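Local coordinates for TouB protein (Pseudomonas stutzeri, PDB 2INC), which is a small ubiquitin-like component of the toluene o-xylene monooxygenase, a system that probably hydroxylates aromatic hydrocarbons, at residues 23-28 / 58-63. Residues are numbered along the deposited sequence; the frame is centred on the assembly and turned at random.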
# COMPACT_ATOMS: atom_id res chain seq x y z
N ASP C 23 23.16 -38.39 -52.02
CA ASP C 23 21.75 -38.32 -52.33
C ASP C 23 21.52 -37.67 -53.67
O ASP C 23 22.23 -36.74 -54.07
CB ASP C 23 20.96 -37.54 -51.26
CG ASP C 23 20.89 -38.28 -49.94
OD1 ASP C 23 21.10 -39.51 -49.95
OD2 ASP C 23 20.63 -37.64 -48.88
N THR C 24 20.54 -38.21 -54.38
CA THR C 24 19.94 -37.55 -55.52
C THR C 24 19.00 -36.42 -55.04
O THR C 24 18.52 -36.47 -53.90
CB THR C 24 19.07 -38.61 -56.20
OG1 THR C 24 19.94 -39.62 -56.76
CG2 THR C 24 18.32 -38.02 -57.29
N MET C 25 18.65 -35.46 -55.90
CA MET C 25 17.63 -34.49 -55.51
C MET C 25 16.32 -35.13 -55.03
O MET C 25 15.74 -34.67 -54.03
CB MET C 25 17.39 -33.45 -56.60
CG MET C 25 18.69 -32.65 -56.87
SD MET C 25 19.33 -31.77 -55.39
CE MET C 25 21.11 -31.89 -55.66
N ASP C 26 15.90 -36.21 -55.69
CA ASP C 26 14.73 -36.95 -55.27
C ASP C 26 14.86 -37.42 -53.82
O ASP C 26 13.88 -37.37 -53.04
CB ASP C 26 14.52 -38.20 -56.18
CG ASP C 26 13.78 -37.87 -57.47
OD1 ASP C 26 13.24 -36.76 -57.60
OD2 ASP C 26 13.70 -38.74 -58.38
N GLN C 27 16.04 -37.92 -53.45
CA GLN C 27 16.21 -38.45 -52.08
C GLN C 27 16.37 -37.30 -51.05
O GLN C 27 16.05 -37.48 -49.87
CB GLN C 27 17.40 -39.39 -51.98
CG GLN C 27 17.18 -40.65 -52.80
CD GLN C 27 18.47 -41.37 -53.15
OE1 GLN C 27 19.43 -40.77 -53.65
NE2 GLN C 27 18.49 -42.69 -52.89
N VAL C 28 16.88 -36.16 -51.52
CA VAL C 28 16.91 -34.96 -50.67
C VAL C 28 15.49 -34.51 -50.36
O VAL C 28 15.16 -34.27 -49.20
CB VAL C 28 17.69 -33.83 -51.35
CG1 VAL C 28 17.46 -32.52 -50.63
CG2 VAL C 28 19.17 -34.16 -51.35
N THR C 58 17.67 -21.61 -59.21
CA THR C 58 18.17 -22.69 -60.07
C THR C 58 17.51 -24.00 -59.69
O THR C 58 17.59 -24.45 -58.53
CB THR C 58 19.68 -22.85 -59.92
OG1 THR C 58 20.34 -21.73 -60.54
CG2 THR C 58 20.19 -24.14 -60.53
N LEU C 59 16.87 -24.62 -60.69
CA LEU C 59 16.23 -25.92 -60.55
C LEU C 59 17.25 -27.05 -60.77
O LEU C 59 17.97 -27.05 -61.77
CB LEU C 59 15.06 -26.01 -61.53
CG LEU C 59 14.09 -27.18 -61.52
CD1 LEU C 59 13.53 -27.46 -60.12
CD2 LEU C 59 12.96 -26.87 -62.53
N PHE C 60 17.34 -27.99 -59.82
CA PHE C 60 18.23 -29.12 -59.99
C PHE C 60 17.44 -30.31 -60.57
O PHE C 60 16.28 -30.54 -60.17
CB PHE C 60 18.86 -29.52 -58.66
CG PHE C 60 19.68 -28.45 -58.04
CD1 PHE C 60 20.75 -27.90 -58.73
CD2 PHE C 60 19.39 -27.98 -56.77
CE1 PHE C 60 21.53 -26.88 -58.18
CE2 PHE C 60 20.16 -26.98 -56.21
CZ PHE C 60 21.24 -26.43 -56.92
N PRO C 61 18.04 -31.06 -61.53
CA PRO C 61 17.28 -32.21 -62.06
C PRO C 61 17.13 -33.30 -61.00
O PRO C 61 17.96 -33.38 -60.08
CB PRO C 61 18.12 -32.69 -63.25
CG PRO C 61 19.06 -31.58 -63.55
CD PRO C 61 19.33 -30.91 -62.21
N ARG C 62 16.08 -34.13 -61.14
CA ARG C 62 15.72 -35.12 -60.11
C ARG C 62 16.88 -36.02 -59.73
O ARG C 62 17.03 -36.37 -58.56
CB ARG C 62 14.49 -35.97 -60.51
CG ARG C 62 13.23 -35.14 -60.70
CD ARG C 62 12.05 -35.96 -61.13
NE ARG C 62 11.74 -36.96 -60.13
CZ ARG C 62 10.71 -37.81 -60.19
NH1 ARG C 62 9.90 -37.77 -61.23
NH2 ARG C 62 10.49 -38.70 -59.22
N GLY C 63 17.72 -36.37 -60.70
CA GLY C 63 18.75 -37.42 -60.53
C GLY C 63 20.12 -36.92 -60.11
O GLY C 63 20.98 -37.70 -59.65
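In this ubiquitin-like fold, the first turn of helix 25-33 meets the chain leaving edge strand 59-60, and the D26–R62 salt bridge and the M25–F60 pair join the two. R62 NE lies 2.9 Å from D26 OD1, with an N-H...O angle of 165°. It reaches the syn lone pair of OD1, the side of the other oxygen, and OD1 itself lies close to the guanidinium plane. The second arm is poorer: NH2 to D26 OD2 is 3.3 Å, a weak bond. The carboxylate and guanidinium planes are 64° apart, which rules out a flat, two-pronged pairing. A bend at chi3 in the otherwise extended R62 chain folds NE back beside the helix. The R62 side chain also touches I48 and R50 of strand 48-53. An alanine in place of D26 would probably leave the R62 guanidinium without its carboxylate mate and free to swing away from the helix start. D26 N also donates to R62 O (3.1 Å), although the placement of that oxygen is less certain.

On the buried side, M25 CG packs 3.6 Å from F60 CB. Its sulfur stands 4.9 Å from the centroid of the F60 ring and 51° off the normal, an oblique Met-aromatic contact. V51, M64 and A69 also touch M25, while L71 and L77 touch F60, so the pair belongs to the core between helix and sheet. At the helix start, T24 N donates an almost straight bond to Q27 OE1 (2.9 Å), made within the segment. Apolar contact beneath and a surface ion pair above thus fasten the helix to the end of the sheet's edge strand, within the helix-on-mixed-sheet architecture of the ubiquitin-like beta-grasp fold.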